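MCG133388, isoform CRA_f (Mus musculus, PDB 4ZPO) probably mediates calcium-dependent cell adhesion and may take part in establishing and maintaining specific neuronal connections in the brain. Local coordinates at residues V7-P12 against K60-S65; L75-V80 against T88-E93; N100-A105 against A185-T190; R109-S114 against F123-A128; E288-A293 against E302-I307. One frame throughout, in Å; residues are numbered along the deposited sequence.

Overall arrangement
The chain holds the first three extracellular cadherin domains of the longer membrane protein, strung end to end, and the five contacts sample them in order. Contact 1 supplies ligands to two calcium ions at the base of the first domain, whose closing hairpin is contact 2, its centre about 17 Å away. Contact 3 joins the linker to the second domain beside a third calcium; it touches contact 1 where Glu64 OE2 packs 3.1 Å from Asn100 ND2. Contact 4, inside the second domain, packs on contact 3 through Phe104, Ala185 and Ala128. Contact 5 belongs to the third domain, its centre about 79 Å from that of contact 1 and about 44 Å from that of contact 4.

Contact 1. Residues V7-P12 against K60-S65; sequences VEESEP and KIDRES. With CA (calcium ion), chain H; CA (calcium ion), chain G.
One face of the Glu8 carboxylate is covered by Arg63 CB, 3.5 Å from Glu8 CD, while its two oxygens reach two different calcium ions. OE2 of Glu8 binds the ion of chain H at 2.4 Å, and OE1 of Glu8 the ion of chain G at 2.7 Å. The side chain of Glu64 crosses that of Glu8 at about a right angle, the carboxylate planes 57° apart. Glu64 OE2 is shared by both metals, and OE1 adds a second bond to the ion of chain G. Glu9 and Asp62 run side by side toward the ion of chain H, their carboxylate planes turned 54° apart; Glu9 OE2 meets that ion at 2.7 Å and Asp62 OD1 at 2.4 Å.

A type II turn from Val7 to Ser10 presents Glu9, whose N donates to Ile61 O over 3.0 Å, and Arg63 N gives Glu8 OE2 a weak bond. Arg63 also grips Glu64 side-on, with NE and NH1 both on OE1, while metal bonds through both oxygens hold the carboxylate's rotation. Asp62, Arg63 and Glu64 spell the DRE motif of cadherin repeats, and Asp62 occupies the N-cap of the short helix that follows. Asp99 completes the site of chain H, while Asp96, Leu97, Asp99 and Asp132 complete that of chain G, binding the first domain to the second. Outside the metal shell, Lys60 NZ stays 4.1 Å from Glu9 OE1, beyond salt-bridge range. So many acidic oxygens packed together would probably repel one another without the metals, consistent with a domain junction that depends on calcium for its rigidity.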
# COMPACT_ATOMS: atom_id res chain seq x y z
N VAL A 7 -21.06 16.81 -26.63
CA VAL A 7 -20.07 16.61 -25.59
C VAL A 7 -20.72 16.61 -24.21
O VAL A 7 -21.56 17.46 -23.91
CB VAL A 7 -18.96 17.68 -25.64
CG1 VAL A 7 -17.92 17.44 -24.56
CG2 VAL A 7 -18.31 17.70 -27.01
N GLU A 8 -20.33 15.65 -23.38
CA GLU A 8 -20.80 15.56 -22.00
C GLU A 8 -20.48 16.85 -21.23
O GLU A 8 -19.50 17.53 -21.54
CB GLU A 8 -20.15 14.36 -21.31
CG GLU A 8 -20.58 14.12 -19.88
CD GLU A 8 -19.54 13.36 -19.08
OE1 GLU A 8 -18.54 12.91 -19.68
OE2 GLU A 8 -19.72 13.21 -17.85
N GLU A 9 -21.31 17.17 -20.25
CA GLU A 9 -21.11 18.32 -19.36
C GLU A 9 -21.18 19.66 -20.10
O GLU A 9 -20.72 20.68 -19.58
CB GLU A 9 -19.78 18.21 -18.62
CG GLU A 9 -19.54 16.89 -17.92
CD GLU A 9 -20.46 16.68 -16.73
OE1 GLU A 9 -21.06 17.66 -16.26
OE2 GLU A 9 -20.58 15.52 -16.27
N SER A 10 -21.74 19.66 -21.30
CA SER A 10 -21.90 20.89 -22.06
C SER A 10 -23.01 21.74 -21.46
O SER A 10 -24.00 21.21 -20.94
CB SER A 10 -22.19 20.59 -23.53
OG SER A 10 -23.34 19.77 -23.66
N GLU A 11 -22.85 23.06 -21.52
CA GLU A 11 -23.81 23.99 -20.94
C GLU A 11 -25.16 23.94 -21.66
O GLU A 11 -25.21 23.72 -22.87
CB GLU A 11 -23.26 25.41 -20.96
CG GLU A 11 -22.13 25.65 -19.97
CD GLU A 11 -22.60 25.55 -18.53
OE1 GLU A 11 -23.73 25.99 -18.24
OE2 GLU A 11 -21.83 25.03 -17.69
N PRO A 12 -26.25 24.13 -20.91
CA PRO A 12 -27.61 24.19 -21.47
C PRO A 12 -27.72 25.26 -22.56
O PRO A 12 -27.36 26.41 -22.34
CB PRO A 12 -28.48 24.55 -20.26
CG PRO A 12 -27.72 24.03 -19.09
CD PRO A 12 -26.27 24.22 -19.43
N LYS A 60 -27.85 19.98 -18.15
CA LYS A 60 -26.48 19.46 -18.19
C LYS A 60 -26.47 17.94 -18.08
O LYS A 60 -27.06 17.37 -17.16
CB LYS A 60 -25.65 20.08 -17.07
CG LYS A 60 -24.15 20.03 -17.30
CD LYS A 60 -23.41 20.87 -16.27
CE LYS A 60 -21.91 20.86 -16.52
NZ LYS A 60 -21.17 21.65 -15.50
N ILE A 61 -25.81 17.28 -19.03
CA ILE A 61 -25.84 15.83 -19.13
C ILE A 61 -24.58 15.18 -18.56
O ILE A 61 -23.46 15.54 -18.93
CB ILE A 61 -26.00 15.37 -20.60
CG1 ILE A 61 -27.33 15.87 -21.16
CG2 ILE A 61 -25.91 13.86 -20.71
CD1 ILE A 61 -27.53 15.55 -22.63
N ASP A 62 -24.77 14.23 -17.66
CA ASP A 62 -23.66 13.47 -17.10
C ASP A 62 -23.62 12.08 -17.72
O ASP A 62 -24.51 11.26 -17.49
CB ASP A 62 -23.78 13.37 -15.58
CG ASP A 62 -22.56 12.74 -14.94
OD1 ASP A 62 -21.46 12.85 -15.52
OD2 ASP A 62 -22.70 12.14 -13.85
N ARG A 63 -22.59 11.81 -18.52
CA ARG A 63 -22.49 10.55 -19.24
C ARG A 63 -22.32 9.36 -18.30
O ARG A 63 -22.77 8.26 -18.59
CB ARG A 63 -21.32 10.59 -20.23
CG ARG A 63 -21.33 9.45 -21.24
CD ARG A 63 -19.92 8.99 -21.57
NE ARG A 63 -19.24 8.47 -20.38
CZ ARG A 63 -19.31 7.21 -19.97
NH1 ARG A 63 -18.66 6.83 -18.88
NH2 ARG A 63 -20.03 6.33 -20.65
N GLU A 64 -21.66 9.59 -17.17
CA GLU A 64 -21.44 8.54 -16.19
C GLU A 64 -22.73 8.11 -15.50
O GLU A 64 -22.87 6.97 -15.06
CB GLU A 64 -20.42 8.98 -15.13
CG GLU A 64 -18.96 8.83 -15.56
CD GLU A 64 -18.58 9.75 -16.71
OE1 GLU A 64 -18.19 9.24 -17.78
OE2 GLU A 64 -18.67 10.98 -16.53
N SER A 65 -23.68 9.03 -15.41
CA SER A 65 -24.95 8.76 -14.74
C SER A 65 -25.94 8.02 -15.64
O SER A 65 -26.81 7.31 -15.15
CB SER A 65 -25.57 10.07 -14.24
OG SER A 65 -24.76 10.68 -13.26
CA CA H . -19.10 13.35 -15.52
CA CA G . -16.89 11.39 -18.24

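Contact 2. Residues L75-V80 against T88-E93; sequences LPVQVV and TRVEVE
Thr88 N donates to Val79 O over 2.8 Å, the shortest of six backbone bonds that close this antiparallel beta hairpin between strands 74-81 and 86-95. The pair corresponds to the F and G strands of the Greek-key cadherin fold, here in the first domain. Leu75 with Val92, Val77 with Val90 and Val79 with Thr88 are the hydrogen-bonded pairs, each making two reciprocal bonds. The straightest of them runs from Val77 N to Val90 O, with an angle of 178° at the hydrogen.

The side chains of these pairs all rise on one face of the sheet. Val77 puts CG2 in the crowded position between its own backbone N and carbonyl carbon, and this turns the methyl against Val90 CB at 3.6 Å. Val90 also reaches the next residue on that face, its CG2 3.7 Å from Val79 CG2, so that Val90 touches two valines of the opposite strand. Phe46 of strand 46-48 touches Leu75, Val77 and Val92, and Leu2, Tyr4 and Val6 of strand 2-7 flank the hairpin along strand 86-95.

Polar groups gather on the other face. Arg89 sends NE to Glu91 OE2 at 3.0 Å, in the guanidinium plane and on the anti lone pair of that oxygen, while Glu91 OE1 forms a salt bridge with Arg3. Across the strands the same guanidinium rests obliquely against Pro76, whose CB lies 3.7 Å from both NH1 and NH2 of Arg89.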
# COMPACT_ATOMS: atom_id res chain seq x y z
N LEU A 75 -28.16 7.97 -26.73
CA LEU A 75 -29.41 8.45 -26.16
C LEU A 75 -30.49 8.57 -27.23
O LEU A 75 -30.39 9.41 -28.12
CB LEU A 75 -29.20 9.79 -25.46
CG LEU A 75 -29.91 9.97 -24.12
CD1 LEU A 75 -29.44 8.91 -23.13
CD2 LEU A 75 -29.66 11.37 -23.56
N PRO A 76 -31.52 7.72 -27.15
CA PRO A 76 -32.60 7.71 -28.13
C PRO A 76 -33.72 8.70 -27.81
O PRO A 76 -34.28 8.67 -26.71
CB PRO A 76 -33.12 6.27 -28.06
CG PRO A 76 -32.89 5.88 -26.64
CD PRO A 76 -31.67 6.63 -26.16
N VAL A 77 -34.03 9.58 -28.76
CA VAL A 77 -35.16 10.49 -28.61
C VAL A 77 -36.14 10.31 -29.76
O VAL A 77 -35.79 9.79 -30.82
CB VAL A 77 -34.71 11.96 -28.54
CG1 VAL A 77 -33.94 12.22 -27.26
CG2 VAL A 77 -33.88 12.32 -29.75
N GLN A 78 -37.38 10.74 -29.53
CA GLN A 78 -38.47 10.50 -30.47
C GLN A 78 -39.01 11.82 -31.02
O GLN A 78 -39.50 12.66 -30.27
CB GLN A 78 -39.57 9.70 -29.78
CG GLN A 78 -40.64 9.14 -30.70
CD GLN A 78 -41.55 8.16 -29.97
OE1 GLN A 78 -42.66 7.87 -30.42
NE2 GLN A 78 -41.08 7.65 -28.83
N VAL A 79 -38.91 12.00 -32.33
CA VAL A 79 -39.39 13.22 -32.97
C VAL A 79 -40.68 12.96 -33.74
O VAL A 79 -40.73 12.12 -34.64
CB VAL A 79 -38.34 13.81 -33.93
CG1 VAL A 79 -38.92 14.99 -34.70
CG2 VAL A 79 -37.10 14.23 -33.15
N VAL A 80 -41.74 13.69 -33.37
CA VAL A 80 -43.06 13.47 -33.95
C VAL A 80 -43.51 14.64 -34.82
O VAL A 80 -43.49 15.79 -34.40
CB VAL A 80 -44.11 13.23 -32.85
CG1 VAL A 80 -45.48 12.97 -33.46
CG2 VAL A 80 -43.69 12.08 -31.96
N THR A 88 -39.90 9.84 -36.12
CA THR A 88 -38.50 9.73 -36.51
C THR A 88 -37.61 9.44 -35.31
O THR A 88 -37.65 10.14 -34.30
CB THR A 88 -38.02 11.03 -37.20
OG1 THR A 88 -38.86 11.32 -38.32
CG2 THR A 88 -36.58 10.87 -37.67
N ARG A 89 -36.79 8.39 -35.43
CA ARG A 89 -35.87 8.02 -34.37
C ARG A 89 -34.56 8.80 -34.49
O ARG A 89 -33.91 8.77 -35.54
CB ARG A 89 -35.59 6.52 -34.39
CG ARG A 89 -34.53 6.07 -33.39
CD ARG A 89 -34.38 4.56 -33.38
NE ARG A 89 -33.31 4.13 -32.49
CZ ARG A 89 -33.47 3.90 -31.19
NH1 ARG A 89 -34.66 4.08 -30.62
NH2 ARG A 89 -32.45 3.51 -30.44
N VAL A 90 -34.18 9.49 -33.42
CA VAL A 90 -32.94 10.24 -33.41
C VAL A 90 -32.00 9.73 -32.33
O VAL A 90 -32.36 9.70 -31.15
CB VAL A 90 -33.19 11.75 -33.20
CG1 VAL A 90 -31.88 12.52 -33.22
CG2 VAL A 90 -34.15 12.28 -34.25
N GLU A 91 -30.80 9.33 -32.73
CA GLU A 91 -29.82 8.81 -31.78
C GLU A 91 -28.71 9.82 -31.52
O GLU A 91 -27.86 10.07 -32.38
CB GLU A 91 -29.22 7.50 -32.30
CG GLU A 91 -30.23 6.38 -32.44
CD GLU A 91 -29.60 5.08 -32.89
OE1 GLU A 91 -28.39 5.08 -33.20
OE2 GLU A 91 -30.31 4.05 -32.93
N VAL A 92 -28.73 10.41 -30.33
CA VAL A 92 -27.72 11.39 -29.94
C VAL A 92 -26.64 10.74 -29.08
O VAL A 92 -26.90 10.32 -27.95
CB VAL A 92 -28.34 12.56 -29.16
CG1 VAL A 92 -27.27 13.54 -28.74
CG2 VAL A 92 -29.40 13.26 -30.01
N GLU A 93 -25.43 10.65 -29.62
CA GLU A 93 -24.32 10.05 -28.90
C GLU A 93 -23.72 11.02 -27.90
O GLU A 93 -23.44 12.18 -28.23
CB GLU A 93 -23.24 9.58 -29.88
CG GLU A 93 -22.09 8.83 -29.21
CD GLU A 93 -21.03 8.38 -30.19
OE1 GLU A 93 -21.05 8.85 -31.35
OE2 GLU A 93 -20.18 7.55 -29.81

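Contact 3. Residues N100-A105 against A185-T190; sequences NSPSFA and AVDGGT. With CA (calcium ion), chain F.
Pro102 and Ala185 bring the two backbones closest, 6.2 Å between their CA atoms, with no hydrogen bond between the segments, so the link from the first domain leans on strand 178-187 of the second through van der Waals contacts of side chains with side chains and backbone. Pro102 turns its ring toward the strand, setting CG 3.5 Å from Ala185 O. Its CD lies 3.6 Å from Asp187 OD2, the two side chains meeting at about a right angle. Farther along, the far end of the Phe104 ring comes near, and CZ touches Ala185 CB at 3.8 Å in an oblique approach.

Asp187 carries the polar side. With CG between backbone N and carbonyl carbon (chi1 57°), its OD1 accepts from Gly189 N in an Asx turn and also from Arg193 N. The calcium of chain F is bound by Asn100 O at 2.4 Å, and Asn98, Asp130, Asp132 and Asn136 complete the shell. Asp187 OD2 stands 3.0 Å from this ion, a longer approach. Were an alanine here, Gly189 N and Arg193 N would probably be left without their common acceptor, and the ion would lose one of the negative charges near it. Apolar contacts of Pro102 and Phe104 thus lie beside a calcium-facing acid, while Asn100 O ties the linker to the ion.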
# COMPACT_ATOMS: atom_id res chain seq x y z
N ASN A 100 -13.44 12.74 -14.56
CA ASN A 100 -13.40 11.91 -13.36
C ASN A 100 -11.98 11.48 -13.02
O ASN A 100 -11.20 11.13 -13.89
CB ASN A 100 -14.30 10.69 -13.53
CG ASN A 100 -15.76 11.00 -13.30
OD1 ASN A 100 -16.26 10.90 -12.17
ND2 ASN A 100 -16.47 11.38 -14.36
N SER A 101 -11.66 11.51 -11.73
CA SER A 101 -10.33 11.15 -11.25
C SER A 101 -10.32 9.78 -10.59
O SER A 101 -11.29 9.42 -9.91
CB SER A 101 -9.81 12.21 -10.28
OG SER A 101 -9.79 13.49 -10.89
N PRO A 102 -9.24 9.01 -10.79
CA PRO A 102 -9.05 7.68 -10.19
C PRO A 102 -9.32 7.66 -8.69
O PRO A 102 -8.78 8.49 -7.95
CB PRO A 102 -7.59 7.37 -10.50
CG PRO A 102 -7.34 8.08 -11.78
CD PRO A 102 -8.13 9.35 -11.70
N SER A 103 -10.14 6.72 -8.24
CA SER A 103 -10.58 6.68 -6.86
C SER A 103 -10.22 5.37 -6.16
O SER A 103 -10.37 4.29 -6.72
CB SER A 103 -12.10 6.90 -6.79
OG SER A 103 -12.57 6.84 -5.46
N PHE A 104 -9.74 5.49 -4.93
CA PHE A 104 -9.47 4.32 -4.09
C PHE A 104 -10.55 4.18 -3.03
O PHE A 104 -11.16 5.16 -2.61
CB PHE A 104 -8.09 4.42 -3.44
CG PHE A 104 -6.95 4.12 -4.37
CD1 PHE A 104 -6.63 2.81 -4.68
CD2 PHE A 104 -6.20 5.14 -4.92
CE1 PHE A 104 -5.58 2.53 -5.53
CE2 PHE A 104 -5.15 4.87 -5.78
CZ PHE A 104 -4.84 3.55 -6.08
N ALA A 105 -10.79 2.94 -2.61
CA ALA A 105 -11.79 2.67 -1.58
C ALA A 105 -11.40 3.32 -0.26
O ALA A 105 -12.25 3.86 0.45
CB ALA A 105 -11.97 1.17 -1.40
N ALA A 185 -2.57 6.01 -8.88
CA ALA A 185 -3.28 5.51 -10.05
C ALA A 185 -3.54 6.64 -11.05
O ALA A 185 -4.06 7.69 -10.68
CB ALA A 185 -4.59 4.87 -9.64
N VAL A 186 -3.18 6.41 -12.31
CA VAL A 186 -3.30 7.44 -13.33
C VAL A 186 -4.14 6.95 -14.51
O VAL A 186 -4.02 5.80 -14.93
CB VAL A 186 -1.91 7.88 -13.85
CG1 VAL A 186 -2.03 9.13 -14.71
CG2 VAL A 186 -0.96 8.13 -12.69
N ASP A 187 -4.99 7.83 -15.05
CA ASP A 187 -5.76 7.49 -16.24
C ASP A 187 -4.99 7.92 -17.49
O ASP A 187 -3.88 8.45 -17.40
CB ASP A 187 -7.15 8.14 -16.21
CG ASP A 187 -7.11 9.65 -16.06
OD1 ASP A 187 -6.39 10.32 -16.83
OD2 ASP A 187 -7.81 10.17 -15.17
N GLY A 188 -5.58 7.68 -18.66
CA GLY A 188 -4.92 7.99 -19.92
C GLY A 188 -5.57 9.14 -20.67
O GLY A 188 -5.83 9.03 -21.87
N GLY A 189 -5.84 10.23 -19.97
CA GLY A 189 -6.41 11.41 -20.59
C GLY A 189 -5.38 12.51 -20.75
O GLY A 189 -4.25 12.40 -20.26
N THR A 190 -5.76 13.57 -21.45
CA THR A 190 -4.87 14.72 -21.65
C THR A 190 -5.55 16.00 -21.20
O THR A 190 -6.44 16.52 -21.88
CB THR A 190 -4.44 14.85 -23.12
OG1 THR A 190 -5.59 14.73 -23.97
CG2 THR A 190 -3.44 13.76 -23.48
CA CA F . -10.75 9.79 -15.84

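Contact 4. Residues R109-S114 against F123-A128; sequences REMRIS and FPLDSA
Ile113 CD1 sits over the centre of the Phe123 ring, 3.8 Å from its centroid and 9° off the ring normal, a CH-pi contact on one face. The isoleucine reaches it because CG1 lies anti to its carbonyl carbon (chi1 -59°) and CD1 continues the chain outward. Next along, Met111 extends its thioether so that CE touches both Phe123 CB and Leu125 CD2, each 3.6 Å away. Arg109 closes the row: NH1 gives a weak bond to Pro124 O at 3.4 Å, the oxygen lying at the edge of the guanidinium. Asp126 OD1 is 4.0 Å from Arg109 NH1 but well out of that plane, so only charge attraction is at work.

Arg109, Met111 and Ile113 alternate along strand 108-114, which belongs to one sheet of the second cadherin domain, whereas Phe123 comes from strand 122-124 in the other; the contact therefore bridges the beta sandwich. With a serine in place of Phe123, Ile113 CD1 would probably lose the ring face it rests on, opening a gap beside Ile113. Beyond this shell, Leu165 of strand 160-167 touches both Met111 and Leu125, Ile199 and Leu183 reach Leu125, and Val201 and Leu171 back Ile113.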
# COMPACT_ATOMS: atom_id res chain seq x y z
N ARG A 109 -3.65 2.56 3.56
CA ARG A 109 -3.59 1.10 3.64
C ARG A 109 -2.45 0.65 4.54
O ARG A 109 -1.32 1.11 4.40
CB ARG A 109 -3.42 0.50 2.24
CG ARG A 109 -3.05 -0.97 2.22
CD ARG A 109 -4.26 -1.86 2.47
NE ARG A 109 -3.88 -3.26 2.65
CZ ARG A 109 -3.64 -4.10 1.65
NH1 ARG A 109 -3.73 -3.69 0.39
NH2 ARG A 109 -3.30 -5.36 1.91
N GLU A 110 -2.75 -0.25 5.47
CA GLU A 110 -1.74 -0.77 6.39
C GLU A 110 -1.36 -2.20 6.05
O GLU A 110 -2.22 -3.03 5.76
CB GLU A 110 -2.23 -0.69 7.84
CG GLU A 110 -1.28 -1.31 8.85
CD GLU A 110 -1.74 -1.13 10.28
OE1 GLU A 110 -2.29 -0.05 10.60
OE2 GLU A 110 -1.56 -2.07 11.09
N MET A 111 -0.06 -2.49 6.08
CA MET A 111 0.44 -3.83 5.80
C MET A 111 1.40 -4.32 6.88
O MET A 111 2.44 -3.72 7.12
CB MET A 111 1.14 -3.87 4.44
CG MET A 111 0.20 -4.05 3.27
SD MET A 111 1.09 -4.26 1.71
CE MET A 111 -0.19 -5.02 0.71
N ARG A 112 1.02 -5.41 7.53
CA ARG A 112 1.88 -6.03 8.54
C ARG A 112 2.70 -7.15 7.91
O ARG A 112 2.24 -8.29 7.81
CB ARG A 112 1.04 -6.57 9.70
CG ARG A 112 0.12 -5.54 10.33
CD ARG A 112 0.38 -5.40 11.82
NE ARG A 112 -0.55 -4.47 12.45
CZ ARG A 112 -0.52 -4.14 13.73
NH1 ARG A 112 0.40 -4.66 14.54
NH2 ARG A 112 -1.41 -3.28 14.22
N ILE A 113 3.91 -6.82 7.48
CA ILE A 113 4.78 -7.79 6.83
C ILE A 113 5.89 -8.26 7.77
O ILE A 113 6.58 -7.45 8.39
CB ILE A 113 5.42 -7.20 5.56
CG1 ILE A 113 4.33 -6.78 4.56
CG2 ILE A 113 6.37 -8.21 4.92
CD1 ILE A 113 4.88 -6.20 3.28
N SER A 114 6.04 -9.58 7.87
CA SER A 114 7.08 -10.17 8.71
C SER A 114 8.48 -9.80 8.21
O SER A 114 8.69 -9.58 7.02
CB SER A 114 6.93 -11.69 8.76
OG SER A 114 8.02 -12.29 9.44
N PHE A 123 2.38 -9.01 -2.65
CA PHE A 123 1.34 -8.51 -1.76
C PHE A 123 0.31 -7.70 -2.56
O PHE A 123 0.64 -6.65 -3.11
CB PHE A 123 1.94 -7.65 -0.65
CG PHE A 123 3.02 -8.34 0.13
CD1 PHE A 123 4.34 -8.26 -0.27
CD2 PHE A 123 2.71 -9.06 1.28
CE1 PHE A 123 5.34 -8.89 0.45
CE2 PHE A 123 3.71 -9.69 2.00
CZ PHE A 123 5.02 -9.61 1.59
N PRO A 124 -0.93 -8.20 -2.62
CA PRO A 124 -1.99 -7.56 -3.41
C PRO A 124 -2.35 -6.16 -2.90
O PRO A 124 -2.24 -5.90 -1.70
CB PRO A 124 -3.17 -8.52 -3.25
CG PRO A 124 -2.91 -9.22 -1.97
CD PRO A 124 -1.42 -9.38 -1.89
N LEU A 125 -2.78 -5.29 -3.80
CA LEU A 125 -3.15 -3.93 -3.45
C LEU A 125 -4.56 -3.59 -3.92
O LEU A 125 -5.06 -4.18 -4.88
CB LEU A 125 -2.15 -2.93 -4.05
CG LEU A 125 -0.71 -3.06 -3.56
CD1 LEU A 125 0.20 -2.09 -4.30
CD2 LEU A 125 -0.64 -2.82 -2.06
N ASP A 126 -5.20 -2.65 -3.23
CA ASP A 126 -6.54 -2.21 -3.59
C ASP A 126 -6.55 -1.57 -4.98
O ASP A 126 -5.70 -0.74 -5.29
CB ASP A 126 -7.08 -1.22 -2.56
CG ASP A 126 -7.19 -1.82 -1.17
OD1 ASP A 126 -7.42 -3.05 -1.07
OD2 ASP A 126 -7.05 -1.07 -0.18
N SER A 127 -7.50 -1.98 -5.81
CA SER A 127 -7.60 -1.47 -7.17
C SER A 127 -8.34 -0.14 -7.21
O SER A 127 -9.28 0.09 -6.44
CB SER A 127 -8.29 -2.49 -8.08
OG SER A 127 -8.40 -2.00 -9.40
N ALA A 128 -7.93 0.74 -8.12
CA ALA A 128 -8.56 2.05 -8.26
C ALA A 128 -9.69 2.01 -9.27
O ALA A 128 -9.78 1.08 -10.08
CB ALA A 128 -7.53 3.09 -8.66

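Contact 5. Residues E288-A293 against E302-I307; sequences EIHARA and EGHCVI
His290 and His304 meet rim to rim, their planes 32° apart, and neither ring lies over the other's face. NE2 of His290 and ND1 of His304 share a hydrogen bond of 3.1 Å in which either could be the donor. His290 reaches it with CG anti to the backbone N (chi1 178°), which carries the ring across to the neighbouring strand. On its far side His304 gives NE2 to Glu302 OE2, a weak bond in the ring plane, so that one imidazole is held from two directions. Arg292 runs alongside His304, pointing the same way, with CG 3.6 Å from His304 CE1 and its guanidinium turned 58° from the ring. Its NH1 makes a long salt bridge to Glu302 OE1 at 3.6 Å, with the oxygen at the guanidinium edge. The stronger partners of this pair lie outside: Arg292 NE bonds Ser251 and NH2 meets Asp254, while Arg294 takes Glu302 OE1.

His290, Arg292 and His304 stand on one face of a beta hairpin, strands 286-295 and 302-310, with Glu302 at its end; the strands are equivalent to F and G of a cadherin domain, here the third. Hydrogen-bonded pairs join Ile289 with Ile307, Ala291 with Cys305 and Ala293 with Gly303. The side chains of these pairs, glycine apart, occupy the opposite face, where Ile289 CB and Ile307 CB come within 4.0 Å and Ala291 CB lies 4.2 Å from Cys305 CB. Leu233, Leu235 and Ala237 of strand 231-238 pack onto this surface, as does Phe213. Toward the other end of the hairpin, Glu288 lays its CG against Val306 CG1 at 3.6 Å.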
# COMPACT_ATOMS: atom_id res chain seq x y z
N GLU A 288 39.57 -19.70 33.58
CA GLU A 288 39.00 -19.26 32.32
C GLU A 288 37.49 -19.49 32.29
O GLU A 288 37.02 -20.58 31.97
CB GLU A 288 39.67 -19.98 31.15
CG GLU A 288 39.21 -19.51 29.78
CD GLU A 288 40.07 -20.05 28.66
OE1 GLU A 288 39.51 -20.60 27.69
OE2 GLU A 288 41.31 -19.93 28.74
N ILE A 289 36.73 -18.45 32.63
CA ILE A 289 35.28 -18.54 32.71
C ILE A 289 34.61 -18.34 31.36
O ILE A 289 34.89 -17.37 30.65
CB ILE A 289 34.72 -17.51 33.71
CG1 ILE A 289 35.38 -17.67 35.08
CG2 ILE A 289 33.20 -17.64 33.83
CD1 ILE A 289 34.89 -16.68 36.11
N HIS A 290 33.72 -19.26 31.00
CA HIS A 290 32.96 -19.17 29.76
C HIS A 290 31.56 -18.64 30.02
O HIS A 290 30.72 -19.32 30.61
CB HIS A 290 32.89 -20.55 29.09
CG HIS A 290 32.09 -20.57 27.82
ND1 HIS A 290 31.56 -21.72 27.30
CD2 HIS A 290 31.74 -19.57 26.97
CE1 HIS A 290 30.91 -21.44 26.18
NE2 HIS A 290 31.00 -20.14 25.96
N ALA A 291 31.31 -17.41 29.58
CA ALA A 291 30.00 -16.78 29.76
C ALA A 291 29.12 -16.97 28.53
O ALA A 291 29.62 -17.13 27.42
CB ALA A 291 30.16 -15.30 30.07
N ARG A 292 27.81 -16.94 28.74
CA ARG A 292 26.86 -17.19 27.66
C ARG A 292 25.59 -16.35 27.82
O ARG A 292 25.00 -16.32 28.90
CB ARG A 292 26.51 -18.68 27.60
CG ARG A 292 25.74 -19.10 26.36
CD ARG A 292 24.39 -19.70 26.73
NE ARG A 292 24.48 -20.64 27.84
CZ ARG A 292 24.78 -21.93 27.71
NH1 ARG A 292 25.00 -22.44 26.51
NH2 ARG A 292 24.84 -22.70 28.79
N ALA A 293 25.19 -15.68 26.75
CA ALA A 293 23.98 -14.85 26.78
C ALA A 293 22.86 -15.49 25.96
O ALA A 293 22.80 -15.31 24.74
CB ALA A 293 24.28 -13.45 26.27
N GLU A 302 22.21 -17.01 20.88
CA GLU A 302 23.15 -16.86 21.98
C GLU A 302 24.49 -16.26 21.57
O GLU A 302 24.95 -16.45 20.44
CB GLU A 302 23.38 -18.21 22.67
CG GLU A 302 24.04 -19.26 21.79
CD GLU A 302 24.26 -20.57 22.52
OE1 GLU A 302 23.68 -20.75 23.61
OE2 GLU A 302 25.03 -21.41 22.01
N GLY A 303 25.10 -15.53 22.50
CA GLY A 303 26.43 -15.00 22.31
C GLY A 303 27.37 -15.57 23.36
O GLY A 303 26.91 -16.20 24.31
N HIS A 304 28.67 -15.36 23.18
CA HIS A 304 29.64 -15.97 24.08
C HIS A 304 30.79 -15.02 24.44
O HIS A 304 31.30 -14.30 23.58
CB HIS A 304 30.21 -17.25 23.47
CG HIS A 304 29.16 -18.28 23.17
ND1 HIS A 304 28.74 -19.20 24.10
CD2 HIS A 304 28.45 -18.53 22.04
CE1 HIS A 304 27.81 -19.97 23.56
NE2 HIS A 304 27.62 -19.59 22.31
N CYS A 305 31.17 -15.03 25.71
CA CYS A 305 32.29 -14.23 26.19
C CYS A 305 33.18 -15.07 27.09
O CYS A 305 32.73 -15.61 28.10
CB CYS A 305 31.79 -13.00 26.95
SG CYS A 305 33.10 -11.97 27.65
N VAL A 306 34.45 -15.18 26.73
CA VAL A 306 35.41 -15.91 27.55
C VAL A 306 36.13 -14.95 28.49
O VAL A 306 36.77 -14.00 28.06
CB VAL A 306 36.44 -16.65 26.69
CG1 VAL A 306 37.54 -17.23 27.56
CG2 VAL A 306 35.77 -17.74 25.87
N ILE A 307 36.01 -15.21 29.79
CA ILE A 307 36.64 -14.37 30.80
C ILE A 307 37.87 -15.03 31.40
O ILE A 307 37.78 -16.11 31.99
CB ILE A 307 35.66 -14.02 31.93
CG1 ILE A 307 34.43 -13.29 31.36
CG2 ILE A 307 36.34 -13.16 32.98
CD1 ILE A 307 33.45 -12.86 32.41